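Local coordinates for chloramphenicol acetyltransferase (Bacteroides thetaiotaomicron, PDB 2I9D), which probably transfers an acetyl group from acetyl-coenzyme A to a hydroxyl of chloramphenicol, at residues P28-T33 with M193-G198; R62-I67 with S206-K211; E69-I74 with D84-L89; G145-S150 with P173-G178. All blocks are in the same frame, centred on the assembly; numbering follows the deposited sequence.

Contact 1. Residues P28-T33 with M193-G198; sequences PQLSIT and MTIHHG
One face of the His196 imidazole is covered by the Pro28 ring, whose CB lies 3.8 Å from the centroid of the His196 ring in a CH-pi contact displaced toward the rim; at the edge, in the ring plane, Gly198 N donates to ND1. The His197 ring is approached obliquely by Leu30 CD2 and also stacks with Phe22. The rings lie at the end of an antiparallel ladder between strands 29-37 and 186-196 of the mixed sheet of a chloramphenicol acetyltransferase fold; strand 29-37 is outermost within this chain, and His197, the predicted proton acceptor, follows directly where strand 186-196 ends. His197 N donates to Pro28 O at 2.8 Å (161°), tying the backbone just past the strand to residues 28-33. Farther along, Leu30 pairs with Ile195 and Ile32 with Met193, a selenomethionine, each through two backbone bonds. The faces alternate: Ile32 CG2 lies beside Met193 CG at 3.6 Å on one, while on the other a chi1 of -64° sets Thr194 OG1 anti to the carbonyl carbon and leaves CG2 to meet the amide end of Gln29, whose OE1 is held by Asn170 N. Strand 29-37 also pairs with a strand of the second subunit, continuing the sheet across the interface. Beside that seam two buried hydroxyls share a hydrogen bond, Ser31 OG and Thr194 OG1 standing 2.8 Å apart.

Contact 2. Residues R62-I67 with S206-K211; sequences RAANEI and SLFYKK
Helix 62-66 and helix 206-211 run roughly antiparallel, their axes 9.3 Å apart at closest approach and 138° between their directions, with Ala63 and Phe208 nearest by CA. The small methyl of Ala63 is consistent with this approach: its CB meets Phe208 CE1 at 3.7 Å, coming obliquely to the ring. Ile67, the first residue to leave helical geometry, sends CD1 against the backbone of the partner helix, 3.4 Å from Phe208 CA. Such a pair of helices packed through alanine, isoleucine and aromatic side chains, on one side of the mixed sheet, illustrates the layered alpha/beta build of the acetyltransferase fold; Phe208 also stacks on Phe70 and touches Met193 of strand 186-196. Lys211 spans the more open flank. With CG anti to the backbone N (chi1 -157°), Lys211 CD lies 3.7 Å from Ala63 CA, and the chain slides past Ile67 in the opposite direction, Lys211 CE 3.6 Å from Ile67 CG1. Bends at the last two torsions then carry Lys211 NZ to Glu66 OE1, 3.1 Å away, on the anti lone pair. A methionine in place of Lys211 would probably leave Glu66 OE1 without its positive mate across the helices. The other carboxylate oxygen, Glu66 OE2, is met from above its plane by Arg62 NE at 2.9 Å, giving a three-residue salt-bridge network.

Contact 3. Residues E69-I74 with D84-L89; sequences EFRYRI and DTIDML
Arg71 and Ile86 form the tight part of this contact, their aliphatic stems crossing so that Arg71 CG comes within 3.3 Å of Ile86 CG1. The touching parts, 70-73 and 84-86, run 103° apart and do not pair as strands; side chains of the first meet Ile86 and the Asp84 carbonyl. Ile86 CD1 lies obliquely to the Arg73 guanidinium, 3.8 Å from Arg73 NH2, so one isoleucine packs against two arginines. The Arg73 group is buried but well supplied with acceptors. A bend at chi2 (-74°) folds its chain back on its own segment, where Arg73 NH1 (2.9 Å) and Arg73 NH2 grip Phe70 O end-on. Arg73 NH1 also reaches Tyr72 O at 2.7 Å, from above that carbonyl's plane, while Tyr144 O and Leu146 O take NE and NH2. A leucine in place of Arg73 would probably leave the carbonyls of Phe70 and Tyr72 without these donors and strip Ile86 of part of its cover. The looser side lies toward the exposed Asp84. There the approach is made by a backbone oxygen, Asp84 O, over one face of the Arg71 guanidinium and 3.5 Å from Arg71 CD; the Asp84 carboxylate itself stays apart, and Arg71 gives NE to Asn65 O and NH1 to Tyr83 O instead. The contact joins the small antiparallel sheet of strands 72-74 and 80-83 to the mixed sheet: Asn65 OD1, near the end of helix 52-66, accepts from Ile86 N, and strand 87-93 continues from Ile86 to lie beside strand 146-151.

Contact 4. Residues G145-S150 with P173-G178; sequences GLILLS and PLLNAG
Pro173 opens the pairing by resting its ring against Ile147, Pro173 CB 3.8 Å from Ile147 CG2 with the side chains nearly at right angles, while its carbonyl accepts Leu148 N. Leu174 turns to the face it shares with Leu148 in this parallel ladder, and Leu174 CD2 comes to Leu148 CB at 3.9 Å. Next, Leu175 makes two bonds: its N-H meets Leu148 O at 2.7 Å, and its own O receives Ser150 N from above the carbonyl plane. With CG anti to the carbonyl carbon (chi1 -67°), Leu175 directs CD1 to Ile147 CB, 4.1 Å away, and its CB touches Leu149 CD1. At Asn176 the side chain returns to the Leu174 face, where OD1 lies near Ser150 CB. Ala177 ends the run, donating N to Ser150 O at 3.0 Å and setting its CB against Leu149 CD2. The segments' directions differ by 27°. Strand 146-151 is flanked by strand 87-93, and strand 174-183 by strand 186-196; the Ile147, Leu175 and Ala177 side packs on helix 52-66 through Val60, Ala64 and Tyr56.

Overall arrangement
The four contacts sample one compact fold, their centres about 11 to 15 Å apart. Contacts 1 and 4 share the mixed sheet, since strands 186-196 and 174-183 are neighbours in it, and contact 3 reaches it through strand 87-93, beside strand 146-151. Contact 2 packs its helices against that sheet: Phe208 and Tyr209 touch contact 1, Ala64 and Phe208 touch contact 4, and Asn65 binds contact 3. Along the chain, contact 3 closes before contact 4 opens, and both fall within the spans of contacts 1 and 2, which interleave and also meet the second subunit. Only contact 1 holds His197, the predicted proton acceptor; the side chains of Phe70 and Pro173 lie about 10 and 12 Å from that of His197.

Contact 1. Residues P28-T33 with M193-G198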
loop_
_atom_site.group_PDB
_atom_site.type_symbol
_atom_site.label_atom_id
_atom_site.label_comp_id
_atom_site.label_asym_id
_atom_site.label_seq_id
_atom_site.Cartn_x
_atom_site.Cartn_y
_atom_site.Cartn_z
ATOM N N PRO A 28 -2.186 -14.293 1.326
ATOM C CA PRO A 28 -0.943 -14.565 2.091
ATOM C C PRO A 28 0.188 -13.568 1.830
ATOM O O PRO A 28 1.306 -13.782 2.287
ATOM C CB PRO A 28 -0.506 -15.926 1.547
ATOM C CG PRO A 28 -0.904 -15.865 0.102
ATOM C CD PRO A 28 -2.235 -15.104 0.085
ATOM N N GLN A 29 -0.111 -12.486 1.115
ATOM C CA GLN A 29 0.928 -11.588 0.619
ATOM C C GLN A 29 1.030 -10.393 1.509
ATOM O O GLN A 29 0.051 -9.942 2.103
ATOM C CB GLN A 29 0.593 -11.085 -0.784
ATOM C CG GLN A 29 0.364 -12.206 -1.798
ATOM C CD GLN A 29 0.248 -11.712 -3.211
ATOM O OE1 GLN A 29 0.783 -12.328 -4.123
ATOM N NE2 GLN A 29 -0.454 -10.593 -3.407
ATOM N N LEU A 30 2.220 -9.831 1.566
ATOM C CA LEU A 30 2.250 -8.471 2.051
ATOM C C LEU A 30 2.929 -7.511 1.104
ATOM O O LEU A 30 3.848 -7.911 0.379
ATOM C CB LEU A 30 2.689 -8.391 3.536
ATOM C CG LEU A 30 3.958 -8.019 4.290
ATOM C CD1 LEU A 30 4.614 -6.726 3.807
ATOM C CD2 LEU A 30 3.400 -7.821 5.682
ATOM N N SER A 31 2.463 -6.262 1.095
ATOM C CA SER A 31 3.168 -5.197 0.356
ATOM C C SER A 31 3.857 -4.243 1.308
ATOM O O SER A 31 3.354 -3.935 2.381
ATOM C CB SER A 31 2.224 -4.391 -0.553
ATOM O OG SER A 31 1.468 -5.236 -1.375
ATOM N N ILE A 32 4.993 -3.724 0.883
ATOM C CA ILE A 32 5.700 -2.764 1.704
ATOM C C ILE A 32 6.321 -1.765 0.760
ATOM O O ILE A 32 6.714 -2.138 -0.345
ATOM C CB ILE A 32 6.801 -3.460 2.585
ATOM C CG1 ILE A 32 7.606 -2.433 3.409
ATOM C CG2 ILE A 32 7.723 -4.377 1.715
ATOM C CD1 ILE A 32 8.477 -3.063 4.499
ATOM N N THR A 33 6.370 -0.502 1.180
ATOM C CA THR A 33 7.169 0.526 0.510
ATOM C C THR A 33 8.177 1.139 1.490
ATOM O O THR A 33 7.831 1.442 2.643
ATOM C CB THR A 33 6.283 1.635 -0.073
ATOM O OG1 THR A 33 5.248 1.027 -0.843
ATOM C CG2 THR A 33 7.099 2.591 -0.949
HETATM N N MSE A 193 7.206 -3.386 -2.794
HETATM C CA MSE A 193 7.227 -4.780 -3.171
HETATM C C MSE A 193 6.111 -5.593 -2.526
HETATM O O MSE A 193 5.624 -5.264 -1.457
HETATM C CB MSE A 193 8.605 -5.406 -2.902
HETATM C CG MSE A 193 8.992 -5.495 -1.440
HETATM SE SE MSE A 193 10.868 -6.115 -1.137
HETATM C CE MSE A 193 10.984 -7.540 -2.531
ATOM N N THR A 194 5.725 -6.663 -3.219
ATOM C CA THR A 194 4.709 -7.593 -2.769
ATOM C C THR A 194 5.300 -9.005 -2.714
ATOM O O THR A 194 5.793 -9.525 -3.705
ATOM C CB THR A 194 3.470 -7.499 -3.668
ATOM O OG1 THR A 194 2.932 -6.199 -3.509
ATOM C CG2 THR A 194 2.378 -8.528 -3.301
ATOM N N ILE A 195 5.300 -9.591 -1.527
ATOM C CA ILE A 195 5.931 -10.886 -1.334
ATOM C C ILE A 195 4.935 -11.845 -0.679
ATOM O O ILE A 195 3.864 -11.417 -0.261
ATOM C CB ILE A 195 7.344 -10.789 -0.572
ATOM C CG1 ILE A 195 7.277 -9.951 0.728
ATOM C CG2 ILE A 195 8.431 -10.207 -1.525
ATOM C CD1 ILE A 195 6.352 -10.489 1.827
ATOM N N HIS A 196 5.265 -13.136 -0.641
ATOM C CA HIS A 196 4.423 -14.112 0.051
ATOM C C HIS A 196 4.928 -14.187 1.493
ATOM O O HIS A 196 6.093 -14.467 1.707
ATOM C CB HIS A 196 4.557 -15.483 -0.627
ATOM C CG HIS A 196 3.527 -16.472 -0.203
ATOM N ND1 HIS A 196 3.475 -16.993 1.069
ATOM C CD2 HIS A 196 2.529 -17.070 -0.898
ATOM C CE1 HIS A 196 2.465 -17.837 1.158
ATOM N NE2 HIS A 196 1.893 -17.922 -0.030
ATOM N N HIS A 197 4.065 -13.931 2.468
ATOM C CA HIS A 197 4.487 -13.914 3.870
ATOM C C HIS A 197 4.971 -15.300 4.382
ATOM O O HIS A 197 5.683 -15.380 5.405
ATOM C CB HIS A 197 3.348 -13.395 4.763
ATOM C CG HIS A 197 3.807 -12.769 6.047
ATOM N ND1 HIS A 197 4.976 -13.133 6.686
ATOM C CD2 HIS A 197 3.229 -11.824 6.831
ATOM C CE1 HIS A 197 5.106 -12.421 7.792
ATOM N NE2 HIS A 197 4.066 -11.615 7.898
ATOM N N GLY A 198 4.560 -16.379 3.704
ATOM C CA GLY A 198 5.043 -17.730 4.009
ATOM C C GLY A 198 6.552 -17.865 3.878
ATOM O O GLY A 198 7.167 -18.676 4.572
#

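Contact 2. Residues R62-I67 with S206-K211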
loop_
_atom_site.group_PDB
_atom_site.type_symbol
_atom_site.label_atom_id
_atom_site.label_comp_id
_atom_site.label_asym_id
_atom_site.label_seq_id
_atom_site.Cartn_x
_atom_site.Cartn_y
_atom_site.Cartn_z
ATOM N N ARG A 62 20.308 -8.234 -7.424
ATOM C CA ARG A 62 21.394 -8.771 -6.620
ATOM C C ARG A 62 20.962 -9.068 -5.191
ATOM O O ARG A 62 21.289 -10.127 -4.669
ATOM C CB ARG A 62 22.608 -7.839 -6.636
ATOM C CG ARG A 62 23.810 -8.370 -5.808
ATOM C CD ARG A 62 25.139 -7.776 -6.265
ATOM N NE ARG A 62 26.219 -8.044 -5.316
ATOM C CZ ARG A 62 27.471 -7.608 -5.461
ATOM N NH1 ARG A 62 27.810 -6.880 -6.532
ATOM N NH2 ARG A 62 28.388 -7.893 -4.533
ATOM N N ALA A 63 20.225 -8.154 -4.560
ATOM C CA ALA A 63 19.691 -8.396 -3.206
ATOM C C ALA A 63 18.769 -9.623 -3.113
ATOM O O ALA A 63 18.788 -10.357 -2.120
ATOM C CB ALA A 63 18.995 -7.145 -2.670
ATOM N N ALA A 64 17.978 -9.853 -4.162
ATOM C CA ALA A 64 17.021 -10.970 -4.203
ATOM C C ALA A 64 17.765 -12.300 -4.349
ATOM O O ALA A 64 17.369 -13.335 -3.793
ATOM C CB ALA A 64 16.039 -10.780 -5.349
ATOM N N ASN A 65 18.842 -12.261 -5.121
ATOM C CA ASN A 65 19.705 -13.414 -5.258
ATOM C C ASN A 65 20.473 -13.697 -3.975
ATOM O O ASN A 65 20.582 -14.870 -3.578
ATOM C CB ASN A 65 20.630 -13.226 -6.448
ATOM C CG ASN A 65 19.966 -13.632 -7.744
ATOM O OD1 ASN A 65 19.869 -14.816 -8.041
ATOM N ND2 ASN A 65 19.486 -12.656 -8.509
ATOM N N GLU A 66 20.927 -12.633 -3.296
ATOM C CA GLU A 66 21.804 -12.787 -2.119
ATOM C C GLU A 66 21.119 -13.133 -0.813
ATOM O O GLU A 66 21.778 -13.624 0.093
ATOM C CB GLU A 66 22.768 -11.605 -1.948
ATOM C CG GLU A 66 23.857 -11.591 -3.008
ATOM C CD GLU A 66 24.900 -10.486 -2.813
ATOM O OE1 GLU A 66 24.825 -9.738 -1.812
ATOM O OE2 GLU A 66 25.804 -10.370 -3.670
ATOM N N ILE A 67 19.803 -12.919 -0.738
ATOM C CA ILE A 67 19.012 -13.272 0.441
ATOM C C ILE A 67 18.109 -14.442 0.059
ATOM O O ILE A 67 17.139 -14.254 -0.678
ATOM C CB ILE A 67 18.191 -12.049 0.980
ATOM C CG1 ILE A 67 19.126 -10.878 1.285
ATOM C CG2 ILE A 67 17.414 -12.399 2.238
ATOM C CD1 ILE A 67 18.442 -9.521 1.326
ATOM N N SER A 206 13.841 -6.094 5.947
ATOM C CA SER A 206 14.866 -5.211 6.520
ATOM C C SER A 206 16.227 -5.409 5.836
ATOM O O SER A 206 16.838 -4.448 5.363
ATOM C CB SER A 206 14.985 -5.494 8.015
ATOM O OG SER A 206 15.302 -4.341 8.729
ATOM N N LEU A 207 16.678 -6.666 5.751
ATOM C CA LEU A 207 17.940 -7.012 5.072
ATOM C C LEU A 207 17.924 -6.728 3.593
ATOM O O LEU A 207 18.949 -6.315 3.036
ATOM C CB LEU A 207 18.272 -8.507 5.214
ATOM C CG LEU A 207 18.282 -9.262 6.529
ATOM C CD1 LEU A 207 18.808 -10.679 6.262
ATOM C CD2 LEU A 207 19.125 -8.534 7.609
ATOM N N PHE A 208 16.790 -6.999 2.931
ATOM C CA PHE A 208 16.646 -6.627 1.505
ATOM C C PHE A 208 16.908 -5.142 1.253
ATOM O O PHE A 208 17.773 -4.785 0.456
ATOM C CB PHE A 208 15.270 -7.022 0.964
ATOM C CG PHE A 208 15.090 -6.727 -0.493
ATOM C CD1 PHE A 208 15.471 -7.663 -1.454
ATOM C CD2 PHE A 208 14.513 -5.533 -0.902
ATOM C CE1 PHE A 208 15.293 -7.410 -2.807
ATOM C CE2 PHE A 208 14.327 -5.251 -2.252
ATOM C CZ PHE A 208 14.732 -6.196 -3.211
ATOM N N TYR A 209 16.166 -4.281 1.933
ATOM C CA TYR A 209 16.325 -2.843 1.771
ATOM C C TYR A 209 17.715 -2.307 2.186
ATOM O O TYR A 209 18.292 -1.449 1.492
ATOM C CB TYR A 209 15.206 -2.102 2.527
ATOM C CG TYR A 209 13.866 -2.118 1.803
ATOM C CD1 TYR A 209 12.803 -2.915 2.258
ATOM C CD2 TYR A 209 13.660 -1.333 0.655
ATOM C CE1 TYR A 209 11.585 -2.915 1.604
ATOM C CE2 TYR A 209 12.427 -1.347 -0.012
ATOM C CZ TYR A 209 11.404 -2.141 0.467
ATOM O OH TYR A 209 10.194 -2.137 -0.175
ATOM N N LYS A 210 18.237 -2.804 3.321
ATOM C CA LYS A 210 19.605 -2.502 3.741
ATOM C C LYS A 210 20.558 -2.833 2.592
ATOM O O LYS A 210 21.346 -1.987 2.162
ATOM C CB LYS A 210 19.974 -3.283 5.016
ATOM C CG LYS A 210 21.372 -3.018 5.551
ATOM C CD LYS A 210 21.493 -1.587 6.091
ATOM C CE LYS A 210 22.940 -1.234 6.568
ATOM N NZ LYS A 210 23.034 0.229 6.965
ATOM N N LYS A 211 20.433 -4.045 2.064
ATOM C CA LYS A 211 21.261 -4.523 0.955
ATOM C C LYS A 211 21.149 -3.675 -0.335
ATOM O O LYS A 211 22.161 -3.287 -0.906
ATOM C CB LYS A 211 20.937 -5.985 0.696
ATOM C CG LYS A 211 22.036 -6.767 -0.002
ATOM C CD LYS A 211 21.695 -8.264 -0.060
ATOM C CE LYS A 211 22.229 -9.039 1.161
ATOM N NZ LYS A 211 23.690 -9.268 1.039
#

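Contact 3. Residues E69-I74 with D84-L89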
loop_
_atom_site.group_PDB
_atom_site.type_symbol
_atom_site.label_atom_id
_atom_site.label_comp_id
_atom_site.label_asym_id
_atom_site.label_seq_id
_atom_site.Cartn_x
_atom_site.Cartn_y
_atom_site.Cartn_z
ATOM N N GLU A 69 15.739 -16.250 1.119
ATOM C CA GLU A 69 14.295 -16.257 1.341
ATOM C C GLU A 69 13.532 -15.682 0.140
ATOM O O GLU A 69 12.364 -15.994 -0.054
ATOM C CB GLU A 69 13.948 -15.484 2.623
ATOM C CG GLU A 69 14.208 -16.270 3.926
ATOM C CD GLU A 69 15.690 -16.322 4.302
ATOM O OE1 GLU A 69 16.509 -15.617 3.698
ATOM O OE2 GLU A 69 16.040 -17.075 5.214
ATOM N N PHE A 70 14.215 -14.857 -0.653
ATOM C CA PHE A 70 13.641 -14.202 -1.830
ATOM C C PHE A 70 13.710 -15.071 -3.090
ATOM O O PHE A 70 13.312 -14.640 -4.164
ATOM C CB PHE A 70 14.304 -12.817 -2.046
ATOM C CG PHE A 70 13.908 -11.791 -0.993
ATOM C CD1 PHE A 70 12.895 -10.861 -1.251
ATOM C CD2 PHE A 70 14.531 -11.784 0.265
ATOM C CE1 PHE A 70 12.505 -9.930 -0.282
ATOM C CE2 PHE A 70 14.156 -10.866 1.250
ATOM C CZ PHE A 70 13.136 -9.932 0.980
ATOM N N ARG A 71 14.210 -16.297 -2.943
ATOM C CA ARG A 71 14.360 -17.246 -4.043
ATOM C C ARG A 71 13.339 -18.373 -3.957
ATOM O O ARG A 71 13.299 -19.241 -4.837
ATOM C CB ARG A 71 15.787 -17.812 -4.052
ATOM C CG ARG A 71 16.839 -16.791 -4.568
ATOM C CD ARG A 71 18.109 -17.460 -5.085
ATOM N NE ARG A 71 19.174 -17.348 -4.106
ATOM C CZ ARG A 71 19.545 -18.308 -3.271
ATOM N NH1 ARG A 71 18.971 -19.495 -3.311
ATOM N NH2 ARG A 71 20.505 -18.069 -2.397
ATOM N N TYR A 72 12.549 -18.373 -2.876
ATOM C CA TYR A 72 11.536 -19.386 -2.640
ATOM C C TYR A 72 10.289 -19.057 -3.440
ATOM O O TYR A 72 9.854 -17.886 -3.464
ATOM C CB TYR A 72 11.172 -19.455 -1.153
ATOM C CG TYR A 72 12.186 -20.207 -0.309
ATOM C CD1 TYR A 72 11.895 -21.468 0.209
ATOM C CD2 TYR A 72 13.460 -19.649 -0.047
ATOM C CE1 TYR A 72 12.839 -22.147 0.973
ATOM C CE2 TYR A 72 14.402 -20.320 0.701
ATOM C CZ TYR A 72 14.093 -21.569 1.212
ATOM O OH TYR A 72 15.044 -22.220 1.975
ATOM N N ARG A 73 9.726 -20.089 -4.085
ATOM C CA ARG A 73 8.530 -19.982 -4.908
ATOM C C ARG A 73 7.582 -21.157 -4.673
ATOM O O ARG A 73 7.996 -22.228 -4.201
ATOM C CB ARG A 73 8.894 -19.918 -6.400
ATOM C CG ARG A 73 9.836 -18.804 -6.786
ATOM C CD ARG A 73 9.162 -17.401 -6.807
ATOM N NE ARG A 73 10.132 -16.361 -7.182
ATOM C CZ ARG A 73 10.941 -15.708 -6.338
ATOM N NH1 ARG A 73 10.918 -15.946 -5.038
ATOM N NH2 ARG A 73 11.759 -14.775 -6.790
ATOM N N ILE A 74 6.303 -20.941 -4.950
ATOM C CA ILE A 74 5.350 -22.025 -5.013
ATOM C C ILE A 74 5.306 -22.329 -6.502
ATOM O O ILE A 74 4.825 -21.493 -7.299
ATOM C CB ILE A 74 3.938 -21.633 -4.504
ATOM C CG1 ILE A 74 3.975 -21.141 -3.045
ATOM C CG2 ILE A 74 2.957 -22.815 -4.691
ATOM C CD1 ILE A 74 2.595 -20.837 -2.417
ATOM N N ASP A 84 18.099 -21.666 -7.757
ATOM C CA ASP A 84 19.514 -21.335 -7.585
ATOM C C ASP A 84 19.681 -19.855 -7.856
ATOM O O ASP A 84 20.387 -19.164 -7.136
ATOM C CB ASP A 84 20.412 -22.078 -8.597
ATOM C CG ASP A 84 20.533 -23.607 -8.335
ATOM O OD1 ASP A 84 19.799 -24.181 -7.484
ATOM O OD2 ASP A 84 21.393 -24.232 -9.023
ATOM N N THR A 85 19.042 -19.388 -8.925
ATOM C CA THR A 85 19.266 -18.047 -9.451
ATOM C C THR A 85 17.920 -17.397 -9.844
ATOM O O THR A 85 16.995 -18.075 -10.327
ATOM C CB THR A 85 20.268 -18.095 -10.647
ATOM O OG1 THR A 85 21.556 -18.450 -10.144
ATOM C CG2 THR A 85 20.394 -16.775 -11.360
ATOM N N ILE A 86 17.852 -16.085 -9.627
ATOM C CA ILE A 86 16.679 -15.268 -9.901
ATOM C C ILE A 86 17.038 -14.246 -10.972
ATOM O O ILE A 86 18.033 -13.522 -10.848
ATOM C CB ILE A 86 16.186 -14.560 -8.594
ATOM C CG1 ILE A 86 15.825 -15.595 -7.525
ATOM C CG2 ILE A 86 15.002 -13.606 -8.867
ATOM C CD1 ILE A 86 14.808 -16.663 -7.961
ATOM N N ASP A 87 16.252 -14.217 -12.038
ATOM C CA ASP A 87 16.404 -13.196 -13.058
ATOM C C ASP A 87 15.310 -12.128 -12.972
ATOM O O ASP A 87 14.400 -12.211 -12.134
ATOM C CB ASP A 87 16.444 -13.814 -14.448
ATOM C CG ASP A 87 17.643 -14.735 -14.646
ATOM O OD1 ASP A 87 18.762 -14.433 -14.159
ATOM O OD2 ASP A 87 17.461 -15.766 -15.311
HETATM N N MSE A 88 15.438 -11.116 -13.823
HETATM C CA MSE A 88 14.587 -9.941 -13.770
HETATM C C MSE A 88 13.642 -9.887 -14.964
HETATM O O MSE A 88 14.068 -10.048 -16.107
HETATM C CB MSE A 88 15.446 -8.656 -13.743
HETATM C CG MSE A 88 14.658 -7.345 -13.842
HETATM SE SE MSE A 88 13.489 -6.999 -12.248
HETATM C CE MSE A 88 14.891 -6.538 -10.910
ATOM N N LEU A 89 12.357 -9.670 -14.680
ATOM C CA LEU A 89 11.418 -9.175 -15.678
ATOM C C LEU A 89 11.211 -7.695 -15.414
ATOM O O LEU A 89 11.142 -7.270 -14.268
ATOM C CB LEU A 89 10.061 -9.882 -15.598
ATOM C CG LEU A 89 9.987 -11.372 -15.912
ATOM C CD1 LEU A 89 8.542 -11.791 -16.003
ATOM C CD2 LEU A 89 10.723 -11.764 -17.208
#

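Contact 4. Residues G145-S150 with P173-G178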
loop_
_atom_site.group_PDB
_atom_site.type_symbol
_atom_site.label_atom_id
_atom_site.label_comp_id
_atom_site.label_asym_id
_atom_site.label_seq_id
_atom_site.Cartn_x
_atom_site.Cartn_y
_atom_site.Cartn_z
ATOM N N GLY A 145 11.443 -18.492 -11.278
ATOM C CA GLY A 145 12.716 -18.042 -10.705
ATOM C C GLY A 145 13.059 -16.664 -11.210
ATOM O O GLY A 145 14.087 -16.449 -11.899
ATOM N N LEU A 146 12.180 -15.732 -10.868
ATOM C CA LEU A 146 12.212 -14.360 -11.377
ATOM C C LEU A 146 11.652 -13.386 -10.337
ATOM O O LEU A 146 10.914 -13.781 -9.459
ATOM C CB LEU A 146 11.324 -14.244 -12.630
ATOM C CG LEU A 146 11.714 -15.041 -13.872
ATOM C CD1 LEU A 146 10.440 -15.385 -14.591
ATOM C CD2 LEU A 146 12.681 -14.241 -14.750
ATOM N N ILE A 147 12.005 -12.116 -10.468
ATOM C CA ILE A 147 11.267 -11.022 -9.815
ATOM C C ILE A 147 10.926 -10.064 -10.936
ATOM O O ILE A 147 11.415 -10.243 -12.052
ATOM C CB ILE A 147 12.039 -10.335 -8.646
ATOM C CG1 ILE A 147 13.393 -9.755 -9.116
ATOM C CG2 ILE A 147 12.240 -11.334 -7.521
ATOM C CD1 ILE A 147 14.085 -8.815 -8.069
ATOM N N LEU A 148 10.037 -9.112 -10.668
ATOM C CA LEU A 148 9.596 -8.168 -11.709
ATOM C C LEU A 148 9.562 -6.789 -11.107
ATOM O O LEU A 148 9.012 -6.603 -10.018
ATOM C CB LEU A 148 8.215 -8.534 -12.297
ATOM C CG LEU A 148 7.658 -7.542 -13.348
ATOM C CD1 LEU A 148 6.783 -8.251 -14.389
ATOM C CD2 LEU A 148 6.888 -6.356 -12.671
ATOM N N LEU A 149 10.162 -5.837 -11.811
ATOM C CA LEU A 149 10.223 -4.492 -11.306
ATOM C C LEU A 149 9.711 -3.555 -12.374
ATOM O O LEU A 149 10.123 -3.619 -13.539
ATOM C CB LEU A 149 11.633 -4.104 -10.808
ATOM C CG LEU A 149 11.759 -2.693 -10.199
ATOM C CD1 LEU A 149 12.820 -2.656 -9.113
ATOM C CD2 LEU A 149 12.088 -1.637 -11.296
ATOM N N SER A 150 8.799 -2.694 -11.961
ATOM C CA SER A 150 8.213 -1.699 -12.841
ATOM C C SER A 150 8.668 -0.288 -12.399
ATOM O O SER A 150 8.489 0.069 -11.245
ATOM C CB SER A 150 6.690 -1.856 -12.818
ATOM O OG SER A 150 6.101 -0.718 -13.402
ATOM N N PRO A 173 7.624 -12.353 -6.721
ATOM C CA PRO A 173 7.650 -10.959 -6.209
ATOM C C PRO A 173 7.514 -9.900 -7.296
ATOM O O PRO A 173 8.124 -9.998 -8.349
ATOM C CB PRO A 173 9.011 -10.859 -5.509
ATOM C CG PRO A 173 9.295 -12.268 -5.080
ATOM C CD PRO A 173 8.759 -13.138 -6.210
ATOM N N LEU A 174 6.685 -8.903 -6.997
ATOM C CA LEU A 174 6.396 -7.774 -7.849
ATOM C C LEU A 174 6.908 -6.507 -7.135
ATOM O O LEU A 174 6.649 -6.306 -5.958
ATOM C CB LEU A 174 4.868 -7.687 -8.082
ATOM C CG LEU A 174 4.168 -8.767 -8.935
ATOM C CD1 LEU A 174 2.693 -8.433 -9.225
ATOM C CD2 LEU A 174 4.956 -8.990 -10.264
ATOM N N LEU A 175 7.654 -5.675 -7.857
ATOM C CA LEU A 175 8.280 -4.483 -7.281
ATOM C C LEU A 175 7.984 -3.274 -8.152
ATOM O O LEU A 175 7.657 -3.412 -9.343
ATOM C CB LEU A 175 9.810 -4.623 -7.131
ATOM C CG LEU A 175 10.355 -5.638 -6.117
ATOM C CD1 LEU A 175 10.619 -7.020 -6.764
ATOM C CD2 LEU A 175 11.609 -5.101 -5.473
ATOM N N ASN A 176 8.091 -2.107 -7.529
ATOM C CA ASN A 176 7.925 -0.823 -8.156
ATOM C C ASN A 176 9.002 0.101 -7.662
ATOM O O ASN A 176 9.259 0.158 -6.442
ATOM C CB ASN A 176 6.601 -0.221 -7.741
ATOM C CG ASN A 176 5.424 -1.019 -8.244
ATOM O OD1 ASN A 176 4.979 -0.834 -9.378
ATOM N ND2 ASN A 176 4.891 -1.889 -7.394
ATOM N N ALA A 177 9.603 0.841 -8.589
ATOM C CA ALA A 177 10.603 1.846 -8.267
ATOM C C ALA A 177 9.988 3.189 -8.652
ATOM O O ALA A 177 9.238 3.275 -9.634
ATOM C CB ALA A 177 11.872 1.583 -9.034
ATOM N N GLY A 178 10.261 4.219 -7.871
ATOM C CA GLY A 178 9.725 5.539 -8.166
ATOM C C GLY A 178 10.808 6.551 -8.388
ATOM O O GLY A 178 11.985 6.198 -8.476
#